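Nisin biosynthesis protein nisC (Lactococcus lactis subsp. lactis, PDB 2G0D) acts as the nisin cyclase, a zinc enzyme that closes the thioether rings of the lantibiotic nisin by adding cysteine thiols to dehydrated residues. Local coordinates at residues Q57-V68 and L95-L105; L71-G79 and L109-V117. All blocks are in the same frame, centred on the assembly; numbering follows the deposited sequence.

Contact 1. Residues Q57-V68 and L95-L105; sequences QKKIDNYIEYIV and LREDDEKYKNL
Tyr102 and Asp61 make the polar bridge between helix 53-74 and the start of helix 100-122, two helices of the alpha toroid that run in the same general direction, their local axes 40° apart. The phenol donates from OH to Asp61 OD1 at 2.5 Å, meeting the carboxylate on its syn side, with carboxylate and ring planes only 22° apart. The second oxygen, OD2, takes a weak bond from Gln57 NE2 one turn earlier; the bend at chi2 (52°) brings the Gln57 amide round to it. Lys101 NZ stays 4.4 Å from Asp61 OD1, too far for a salt bridge, but its charge may still favour the ionised carboxylate.

Apolar contacts fill the inner side. Ile64 reaches across with CD1, which lies 4.0 Å from both Leu95 CD1 and Tyr102 CE1, while its CG2 branch meets Leu105 CD2. That same leucine methyl also touches Val68 CG1, and Ile92 of helix 85-92 packs against both Ile64 and Leu105.

At the N-terminus of helix 100-122, Asp99 is the N-cap: its OD1 accepts from Lys101 N at 2.9 Å.

Contact 2. Residues L71-G79 and L109-V117; sequences LSTYGLLTG and LNRYIEYFV
Gly79 lies on the ring of Phe116, its backbone N 3.3 Å above the ring plane and over the centre. The CA adds a CH-pi contact, 4.0 Å from the ring centroid and 26° off the normal. With no side chain in the way, the main chain comes so near helix 100-122 that Gly79 CA and Ile113 CA are 5.1 Å apart. Phe116 has CG anti to the backbone N (chi1 173°), which swings the ring out from the helix and under the peptide joining Thr78 to Gly79. Beside it, Thr78 points the same way as the phenylalanine, its OG1 at 3.7 Å from Phe116 CZ; the same hydroxyl is hydrogen-bonded to Ser80 N.

The second aromatic, Tyr112, meets the loop by its rim: the carbonyl carbon of Thr78 sits at the ring edge, in plane. Its OH comes within 3.2 Å of Thr78 N, but the angle is too poor for a hydrogen bond.

In the alpha toroid this loop carries the chain from helix 53-74 to helix 85-92, and helix 100-122 backs it. Gly75, with positive phi, is the first residue to leave helix 53-74, and backbone hydrogen bonds pair Thr78 with Ala85 and Gly79 with Ala86, tying the loop to the next helix.

Leucine side chains add apolar contacts. Leu76 slants across Tyr112, with CD1 4.0 Å from CE2 of the ring, and the same methyl brushes Leu109. Further back, in the last turn of helix 53-74, Leu71 CD1 touches Leu109 CD2 at 4.2 Å. Ala85 lies against the side chains of Leu76, Leu109, Tyr112 and Ile113, while Ile143 of helix 140-147 packs on Ile113 and Phe116.

Both contacts use helix 53-74 and helix 100-122, and their centres lie about 17 Å apart on the same side of the chain's centre. The segments alternate along the sequence: 57-68, 71-79, 95-105, then 109-117. The segments therefore come in the same order on both partners, consistent with the similar direction of the two helices. Contact 1 joins the body of the earlier helix to the beginning of the later one; contact 2 joins its last turn and the following loop to the middle. Helix 85-92 lies between the two helices in sequence and touches residues of both contacts. None of the zinc ligands Cys278, Cys324 and His325 belongs to either contact.

Contact 1. Residues Q57-V68 and L95-L105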
loop_
_atom_site.group_PDB
_atom_site.type_symbol
_atom_site.label_atom_id
_atom_site.label_comp_id
_atom_site.label_asym_id
_atom_site.label_seq_id
_atom_site.Cartn_x
_atom_site.Cartn_y
_atom_site.Cartn_z
ATOM N N GLN A 57 -5.611 -24.112 5.063
ATOM C CA GLN A 57 -5.423 -23.727 6.470
ATOM C C GLN A 57 -4.249 -24.474 7.145
ATOM O O GLN A 57 -3.549 -23.913 8.004
ATOM C CB GLN A 57 -6.726 -23.917 7.266
ATOM C CG GLN A 57 -6.700 -23.287 8.679
ATOM C CD GLN A 57 -6.267 -21.808 8.670
ATOM O OE1 GLN A 57 -6.848 -20.983 7.956
ATOM N NE2 GLN A 57 -5.244 -21.479 9.463
ATOM N N LYS A 58 -4.041 -25.728 6.756
ATOM C CA LYS A 58 -2.915 -26.514 7.263
ATOM C C LYS A 58 -1.584 -25.893 6.820
ATOM O O LYS A 58 -0.675 -25.715 7.633
ATOM C CB LYS A 58 -3.041 -27.974 6.794
ATOM C CG LYS A 58 -2.016 -28.939 7.353
ATOM C CD LYS A 58 -2.418 -29.439 8.753
ATOM C CE LYS A 58 -1.499 -28.917 9.847
ATOM N NZ LYS A 58 -0.277 -29.783 9.912
ATOM N N LYS A 59 -1.484 -25.561 5.531
ATOM C CA LYS A 59 -0.322 -24.859 4.991
ATOM C C LYS A 59 -0.101 -23.528 5.683
ATOM O O LYS A 59 1.020 -23.187 6.046
ATOM C CB LYS A 59 -0.445 -24.660 3.474
ATOM C CG LYS A 59 -0.706 -25.938 2.684
ATOM C CD LYS A 59 0.421 -26.967 2.802
ATOM C CE LYS A 59 0.010 -28.272 2.139
ATOM N NZ LYS A 59 1.145 -29.228 2.022
ATOM N N ILE A 60 -1.172 -22.770 5.860
ATOM C CA ILE A 60 -1.086 -21.488 6.540
ATOM C C ILE A 60 -0.427 -21.696 7.904
ATOM O O ILE A 60 0.581 -21.041 8.223
ATOM C CB ILE A 60 -2.477 -20.802 6.623
ATOM C CG1 ILE A 60 -2.860 -20.251 5.239
ATOM C CG2 ILE A 60 -2.487 -19.650 7.654
ATOM C CD1 ILE A 60 -4.352 -20.208 4.979
ATOM N N ASP A 61 -0.955 -22.656 8.669
ATOM C CA ASP A 61 -0.444 -22.926 10.009
ATOM C C ASP A 61 0.995 -23.430 9.963
ATOM O O ASP A 61 1.807 -23.044 10.798
ATOM C CB ASP A 61 -1.375 -23.859 10.777
ATOM C CG ASP A 61 -2.685 -23.172 11.183
ATOM O OD1 ASP A 61 -2.665 -21.964 11.497
ATOM O OD2 ASP A 61 -3.737 -23.846 11.202
ATOM N N ASN A 62 1.316 -24.240 8.954
ATOM C CA ASN A 62 2.691 -24.625 8.687
ATOM C C ASN A 62 3.576 -23.401 8.502
ATOM O O ASN A 62 4.631 -23.284 9.131
ATOM C CB ASN A 62 2.773 -25.512 7.434
ATOM C CG ASN A 62 2.292 -26.924 7.687
ATOM O OD1 ASN A 62 2.118 -27.329 8.843
ATOM N ND2 ASN A 62 2.063 -27.686 6.607
ATOM N N TYR A 63 3.142 -22.492 7.623
ATOM C CA TYR A 63 3.943 -21.331 7.283
ATOM C C TYR A 63 4.040 -20.380 8.482
ATOM O O TYR A 63 5.067 -19.731 8.671
ATOM C CB TYR A 63 3.372 -20.616 6.044
ATOM C CG TYR A 63 3.300 -21.465 4.786
ATOM C CD1 TYR A 63 4.122 -22.591 4.617
ATOM C CD2 TYR A 63 2.429 -21.126 3.753
ATOM C CE1 TYR A 63 4.068 -23.365 3.456
ATOM C CE2 TYR A 63 2.372 -21.874 2.588
ATOM C CZ TYR A 63 3.191 -22.999 2.443
ATOM O OH TYR A 63 3.120 -23.749 1.292
ATOM N N ILE A 64 2.974 -20.305 9.284
ATOM C CA ILE A 64 2.994 -19.501 10.504
ATOM C C ILE A 64 3.991 -20.069 11.527
ATOM O O ILE A 64 4.846 -19.341 12.044
ATOM C CB ILE A 64 1.583 -19.353 11.136
ATOM C CG1 ILE A 64 0.682 -18.448 10.275
ATOM C CG2 ILE A 64 1.682 -18.750 12.519
ATOM C CD1 ILE A 64 -0.772 -18.577 10.600
ATOM N N GLU A 65 3.891 -21.363 11.821
ATOM C CA GLU A 65 4.850 -21.973 12.727
ATOM C C GLU A 65 6.273 -21.792 12.200
ATOM O O GLU A 65 7.186 -21.458 12.966
ATOM C CB GLU A 65 4.514 -23.436 13.035
ATOM C CG GLU A 65 3.399 -23.605 14.102
ATOM C CD GLU A 65 3.597 -22.753 15.382
ATOM O OE1 GLU A 65 4.379 -23.170 16.297
ATOM O OE2 GLU A 65 2.944 -21.671 15.485
ATOM N N TYR A 66 6.450 -21.955 10.892
ATOM C CA TYR A 66 7.748 -21.700 10.270
ATOM C C TYR A 66 8.189 -20.252 10.476
ATOM O O TYR A 66 9.366 -19.999 10.688
ATOM C CB TYR A 66 7.714 -22.045 8.788
ATOM C CG TYR A 66 9.002 -21.806 8.051
ATOM C CD1 TYR A 66 9.965 -22.808 7.960
ATOM C CD2 TYR A 66 9.254 -20.585 7.418
ATOM C CE1 TYR A 66 11.161 -22.601 7.272
ATOM C CE2 TYR A 66 10.428 -20.363 6.709
ATOM C CZ TYR A 66 11.390 -21.386 6.643
ATOM O OH TYR A 66 12.573 -21.203 5.949
ATOM N N ILE A 67 7.251 -19.304 10.398
ATOM C CA ILE A 67 7.576 -17.901 10.668
ATOM C C ILE A 67 8.011 -17.640 12.122
ATOM O O ILE A 67 9.045 -17.003 12.338
ATOM C CB ILE A 67 6.434 -16.917 10.263
ATOM C CG1 ILE A 67 6.339 -16.767 8.728
ATOM C CG2 ILE A 67 6.660 -15.556 10.910
ATOM C CD1 ILE A 67 5.109 -16.000 8.274
ATOM N N VAL A 68 7.237 -18.094 13.114
ATOM C CA VAL A 68 7.638 -17.836 14.517
ATOM C C VAL A 68 8.994 -18.473 14.862
ATOM O O VAL A 68 9.815 -17.876 15.570
ATOM C CB VAL A 68 6.501 -18.057 15.614
ATOM C CG1 VAL A 68 5.225 -18.690 15.054
ATOM C CG2 VAL A 68 7.023 -18.811 16.865
ATOM N N LEU A 95 -7.162 -14.152 12.030
ATOM C CA LEU A 95 -7.135 -15.370 12.829
ATOM C C LEU A 95 -7.071 -15.101 14.343
ATOM O O LEU A 95 -7.128 -16.041 15.136
ATOM C CB LEU A 95 -5.955 -16.215 12.405
ATOM C CG LEU A 95 -5.986 -16.844 10.997
ATOM C CD1 LEU A 95 -4.612 -17.395 10.607
ATOM C CD2 LEU A 95 -7.033 -17.949 10.925
ATOM N N ARG A 96 -6.959 -13.818 14.710
ATOM C CA ARG A 96 -6.852 -13.359 16.095
ATOM C C ARG A 96 -7.727 -14.118 17.094
ATOM O O ARG A 96 -7.221 -14.618 18.100
ATOM C CB ARG A 96 -7.094 -11.840 16.212
ATOM C CG ARG A 96 -6.779 -11.308 17.630
ATOM C CD ARG A 96 -6.628 -9.780 17.757
ATOM N NE ARG A 96 -6.449 -9.416 19.172
ATOM C CZ ARG A 96 -5.277 -9.281 19.804
ATOM N NH1 ARG A 96 -4.116 -9.436 19.160
ATOM N NH2 ARG A 96 -5.265 -8.990 21.109
ATOM N N GLU A 97 -9.021 -14.225 16.806
ATOM C CA GLU A 97 -9.953 -14.807 17.771
ATOM C C GLU A 97 -10.178 -16.309 17.582
ATOM O O GLU A 97 -11.003 -16.902 18.276
ATOM C CB GLU A 97 -11.287 -14.045 17.759
ATOM C CG GLU A 97 -11.144 -12.516 17.910
ATOM C CD GLU A 97 -10.758 -12.085 19.325
ATOM O OE1 GLU A 97 -10.848 -12.918 20.252
ATOM O OE2 GLU A 97 -10.367 -10.907 19.515
ATOM N N ASP A 98 -9.441 -16.926 16.661
ATOM C CA ASP A 98 -9.655 -18.340 16.377
ATOM C C ASP A 98 -8.956 -19.239 17.394
ATOM O O ASP A 98 -9.483 -20.284 17.766
ATOM C CB ASP A 98 -9.237 -18.694 14.942
ATOM C CG ASP A 98 -10.142 -18.033 13.878
ATOM O OD1 ASP A 98 -11.186 -17.441 14.233
ATOM O OD2 ASP A 98 -9.821 -18.112 12.676
ATOM N N ASP A 99 -7.765 -18.831 17.831
ATOM C CA ASP A 99 -6.981 -19.603 18.790
ATOM C C ASP A 99 -6.023 -18.688 19.536
ATOM O O ASP A 99 -5.527 -17.700 18.978
ATOM C CB ASP A 99 -6.192 -20.713 18.088
ATOM C CG ASP A 99 -5.542 -21.685 19.072
ATOM O OD1 ASP A 99 -4.452 -21.384 19.607
ATOM O OD2 ASP A 99 -6.128 -22.761 19.315
ATOM N N GLU A 100 -5.750 -19.045 20.788
ATOM C CA GLU A 100 -4.856 -18.290 21.657
ATOM C C GLU A 100 -3.462 -18.056 21.053
ATOM O O GLU A 100 -2.888 -16.994 21.239
ATOM C CB GLU A 100 -4.773 -18.960 23.039
ATOM C CG GLU A 100 -4.461 -20.487 23.014
ATOM C CD GLU A 100 -4.581 -21.168 24.397
ATOM O OE1 GLU A 100 -3.530 -21.571 24.954
ATOM O OE2 GLU A 100 -5.721 -21.308 24.916
ATOM N N LYS A 101 -2.943 -19.033 20.307
ATOM C CA LYS A 101 -1.625 -18.918 19.653
ATOM C C LYS A 101 -1.520 -17.765 18.639
ATOM O O LYS A 101 -0.480 -17.119 18.560
ATOM C CB LYS A 101 -1.198 -20.249 19.008
ATOM C CG LYS A 101 -1.943 -20.616 17.738
ATOM C CD LYS A 101 -1.651 -22.042 17.300
ATOM C CE LYS A 101 -2.153 -22.266 15.874
ATOM N NZ LYS A 101 -1.932 -23.681 15.443
ATOM N N TYR A 102 -2.584 -17.523 17.872
ATOM C CA TYR A 102 -2.624 -16.393 16.923
ATOM C C TYR A 102 -2.616 -15.064 17.662
ATOM O O TYR A 102 -1.803 -14.188 17.358
ATOM C CB TYR A 102 -3.865 -16.457 16.035
ATOM C CG TYR A 102 -4.005 -17.733 15.243
ATOM C CD1 TYR A 102 -2.961 -18.208 14.437
ATOM C CD2 TYR A 102 -5.188 -18.463 15.291
ATOM C CE1 TYR A 102 -3.107 -19.391 13.696
ATOM C CE2 TYR A 102 -5.351 -19.634 14.555
ATOM C CZ TYR A 102 -4.321 -20.089 13.754
ATOM O OH TYR A 102 -4.513 -21.255 13.047
ATOM N N LYS A 103 -3.502 -14.941 18.647
ATOM C CA LYS A 103 -3.578 -13.749 19.486
ATOM C C LYS A 103 -2.254 -13.500 20.222
ATOM O O LYS A 103 -1.800 -12.359 20.312
ATOM C CB LYS A 103 -4.758 -13.851 20.476
ATOM C CG LYS A 103 -4.760 -12.771 21.554
ATOM C CD LYS A 103 -5.944 -12.887 22.543
ATOM C CE LYS A 103 -7.137 -12.006 22.103
ATOM N NZ LYS A 103 -8.293 -12.791 21.546
ATOM N N ASN A 104 -1.638 -14.562 20.733
ATOM C CA ASN A 104 -0.346 -14.436 21.412
ATOM C C ASN A 104 0.714 -13.888 20.475
ATOM O O ASN A 104 1.426 -12.962 20.824
ATOM C CB ASN A 104 0.118 -15.772 22.016
ATOM C CG ASN A 104 -0.577 -16.099 23.334
ATOM O OD1 ASN A 104 -1.301 -15.271 23.908
ATOM N ND2 ASN A 104 -0.361 -17.317 23.819
ATOM N N LEU A 105 0.782 -14.441 19.265
ATOM C CA LEU A 105 1.703 -13.952 18.244
ATOM C C LEU A 105 1.424 -12.497 17.857
ATOM O O LEU A 105 2.348 -11.698 17.758
ATOM C CB LEU A 105 1.672 -14.861 17.007
ATOM C CG LEU A 105 2.636 -14.538 15.851
ATOM C CD1 LEU A 105 4.117 -14.396 16.346
ATOM C CD2 LEU A 105 2.530 -15.583 14.746
#

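Contact 2. Residues L71-G79 and L109-V117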
loop_
_atom_site.group_PDB
_atom_site.type_symbol
_atom_site.label_atom_id
_atom_site.label_comp_id
_atom_site.label_asym_id
_atom_site.label_seq_id
_atom_site.Cartn_x
_atom_site.Cartn_y
_atom_site.Cartn_z
ATOM N N LEU A 71 11.606 -16.158 13.562
ATOM C CA LEU A 71 11.579 -14.931 14.354
ATOM C C LEU A 71 12.287 -15.175 15.668
ATOM O O LEU A 71 13.073 -14.347 16.111
ATOM C CB LEU A 71 10.140 -14.478 14.649
ATOM C CG LEU A 71 9.259 -13.781 13.594
ATOM C CD1 LEU A 71 7.933 -13.334 14.198
ATOM C CD2 LEU A 71 9.965 -12.609 12.941
ATOM N N SER A 72 11.995 -16.318 16.288
ATOM C CA SER A 72 12.568 -16.651 17.584
ATOM C C SER A 72 14.095 -16.764 17.497
ATOM O O SER A 72 14.798 -16.385 18.429
ATOM C CB SER A 72 11.954 -17.941 18.137
ATOM O OG SER A 72 12.686 -19.075 17.705
ATOM N N THR A 73 14.589 -17.258 16.361
ATOM C CA THR A 73 16.026 -17.446 16.146
ATOM C C THR A 73 16.751 -16.169 15.717
ATOM O O THR A 73 17.883 -15.935 16.139
ATOM C CB THR A 73 16.304 -18.567 15.108
ATOM O OG1 THR A 73 15.732 -19.803 15.562
ATOM C CG2 THR A 73 17.814 -18.764 14.887
ATOM N N TYR A 74 16.112 -15.346 14.889
ATOM C CA TYR A 74 16.819 -14.228 14.254
ATOM C C TYR A 74 16.322 -12.855 14.661
ATOM O O TYR A 74 17.019 -11.861 14.477
ATOM C CB TYR A 74 16.791 -14.360 12.728
ATOM C CG TYR A 74 17.537 -15.572 12.212
ATOM C CD1 TYR A 74 18.931 -15.573 12.129
ATOM C CD2 TYR A 74 16.851 -16.722 11.815
ATOM C CE1 TYR A 74 19.624 -16.686 11.657
ATOM C CE2 TYR A 74 17.532 -17.841 11.345
ATOM C CZ TYR A 74 18.920 -17.818 11.266
ATOM O OH TYR A 74 19.609 -18.924 10.795
ATOM N N GLY A 75 15.123 -12.801 15.223
ATOM C CA GLY A 75 14.481 -11.530 15.531
ATOM C C GLY A 75 13.996 -10.828 14.272
ATOM O O GLY A 75 13.994 -11.402 13.164
ATOM N N LEU A 76 13.583 -9.581 14.442
ATOM C CA LEU A 76 13.266 -8.722 13.310
ATOM C C LEU A 76 14.147 -7.514 13.397
ATOM O O LEU A 76 14.533 -7.095 14.491
ATOM C CB LEU A 76 11.820 -8.247 13.372
ATOM C CG LEU A 76 10.731 -9.166 12.850
ATOM C CD1 LEU A 76 9.415 -8.695 13.390
ATOM C CD2 LEU A 76 10.717 -9.164 11.327
ATOM N N LEU A 77 14.449 -6.934 12.250
ATOM C CA LEU A 77 15.112 -5.644 12.242
ATOM C C LEU A 77 14.142 -4.494 11.930
ATOM O O LEU A 77 14.510 -3.324 12.068
ATOM C CB LEU A 77 16.323 -5.660 11.302
ATOM C CG LEU A 77 17.476 -6.588 11.732
ATOM C CD1 LEU A 77 18.592 -6.599 10.677
ATOM C CD2 LEU A 77 18.038 -6.235 13.118
ATOM N N THR A 78 12.903 -4.820 11.542
ATOM C CA THR A 78 11.951 -3.780 11.141
ATOM C C THR A 78 10.469 -4.047 11.451
ATOM O O THR A 78 9.999 -5.175 11.378
ATOM C CB THR A 78 12.142 -3.367 9.663
ATOM O OG1 THR A 78 11.287 -2.258 9.356
ATOM C CG2 THR A 78 11.828 -4.521 8.719
ATOM N N GLY A 79 9.755 -2.993 11.825
ATOM C CA GLY A 79 8.328 -3.106 12.081
ATOM C C GLY A 79 7.488 -2.827 10.833
ATOM O O GLY A 79 6.291 -2.738 10.923
ATOM N N LEU A 109 3.875 -9.160 18.193
ATOM C CA LEU A 109 4.137 -8.324 17.019
ATOM C C LEU A 109 3.785 -6.871 17.296
ATOM O O LEU A 109 4.571 -5.991 17.009
ATOM C CB LEU A 109 3.414 -8.870 15.780
ATOM C CG LEU A 109 3.960 -10.196 15.252
ATOM C CD1 LEU A 109 2.971 -10.858 14.326
ATOM C CD2 LEU A 109 5.321 -10.012 14.579
ATOM N N ASN A 110 2.615 -6.633 17.878
ATOM C CA ASN A 110 2.138 -5.276 18.199
ATOM C C ASN A 110 3.033 -4.508 19.177
ATOM O O ASN A 110 3.338 -3.327 18.974
ATOM C CB ASN A 110 0.704 -5.340 18.732
ATOM C CG ASN A 110 -0.307 -5.785 17.671
ATOM O OD1 ASN A 110 -0.016 -5.764 16.478
ATOM N ND2 ASN A 110 -1.507 -6.179 18.114
ATOM N N ARG A 111 3.454 -5.185 20.251
ATOM C CA ARG A 111 4.372 -4.593 21.216
ATOM C C ARG A 111 5.716 -4.310 20.557
ATOM O O ARG A 111 6.292 -3.244 20.750
ATOM C CB ARG A 111 4.533 -5.486 22.471
ATOM C CG ARG A 111 3.223 -5.721 23.282
ATOM C CD ARG A 111 2.106 -4.629 23.066
ATOM N NE ARG A 111 1.012 -4.770 24.030
ATOM C CZ ARG A 111 0.738 -3.912 25.016
ATOM N NH1 ARG A 111 1.436 -2.785 25.174
ATOM N NH2 ARG A 111 -0.264 -4.173 25.853
ATOM N N TYR A 112 6.209 -5.231 19.742
ATOM C CA TYR A 112 7.428 -4.933 19.008
ATOM C C TYR A 112 7.228 -3.727 18.084
ATOM O O TYR A 112 8.082 -2.840 18.027
ATOM C CB TYR A 112 8.013 -6.147 18.246
ATOM C CG TYR A 112 9.128 -5.697 17.302
ATOM C CD1 TYR A 112 10.414 -5.370 17.776
ATOM C CD2 TYR A 112 8.873 -5.521 15.952
ATOM C CE1 TYR A 112 11.416 -4.921 16.884
ATOM C CE2 TYR A 112 9.853 -5.077 15.083
ATOM C CZ TYR A 112 11.100 -4.774 15.536
ATOM O OH TYR A 112 12.021 -4.334 14.599
ATOM N N ILE A 113 6.095 -3.685 17.380
ATOM C CA ILE A 113 5.816 -2.575 16.475
ATOM C C ILE A 113 5.808 -1.228 17.197
ATOM O O ILE A 113 6.424 -0.271 16.716
ATOM C CB ILE A 113 4.486 -2.748 15.687
ATOM C CG1 ILE A 113 4.602 -3.880 14.648
ATOM C CG2 ILE A 113 4.136 -1.435 14.978
ATOM C CD1 ILE A 113 3.247 -4.435 14.123
ATOM N N GLU A 114 5.104 -1.154 18.331
ATOM C CA GLU A 114 5.054 0.057 19.132
ATOM C C GLU A 114 6.441 0.475 19.633
ATOM O O GLU A 114 6.804 1.646 19.525
ATOM C CB GLU A 114 4.095 -0.094 20.322
ATOM C CG GLU A 114 4.081 1.134 21.252
ATOM C CD GLU A 114 2.816 1.250 22.087
ATOM O OE1 GLU A 114 2.070 0.252 22.241
ATOM O OE2 GLU A 114 2.559 2.363 22.579
ATOM N N TYR A 115 7.195 -0.476 20.186
ATOM C CA TYR A 115 8.633 -0.272 20.489
ATOM C C TYR A 115 9.415 0.253 19.262
ATOM O O TYR A 115 10.119 1.262 19.355
ATOM C CB TYR A 115 9.311 -1.564 20.996
ATOM C CG TYR A 115 10.824 -1.503 20.855
ATOM C CD1 TYR A 115 11.577 -0.638 21.649
ATOM C CD2 TYR A 115 11.495 -2.270 19.900
ATOM C CE1 TYR A 115 12.952 -0.549 21.521
ATOM C CE2 TYR A 115 12.904 -2.187 19.767
ATOM C CZ TYR A 115 13.611 -1.321 20.582
ATOM O OH TYR A 115 14.979 -1.215 20.473
ATOM N N PHE A 116 9.300 -0.451 18.134
ATOM C CA PHE A 116 9.986 -0.062 16.898
ATOM C C PHE A 116 9.670 1.373 16.463
ATOM O O PHE A 116 10.580 2.164 16.163
ATOM C CB PHE A 116 9.676 -1.030 15.752
ATOM C CG PHE A 116 10.234 -0.580 14.418
ATOM C CD1 PHE A 116 11.591 -0.744 14.130
ATOM C CD2 PHE A 116 9.414 0.049 13.478
ATOM C CE1 PHE A 116 12.122 -0.302 12.907
ATOM C CE2 PHE A 116 9.937 0.492 12.241
ATOM C CZ PHE A 116 11.283 0.312 11.954
ATOM N N VAL A 117 8.386 1.713 16.422
ATOM C CA VAL A 117 7.990 3.044 15.975
ATOM C C VAL A 117 8.504 4.133 16.925
ATOM O O VAL A 117 9.117 5.105 16.499
ATOM C CB VAL A 117 6.452 3.136 15.758
ATOM C CG1 VAL A 117 6.011 4.569 15.527
ATOM C CG2 VAL A 117 6.046 2.274 14.573
#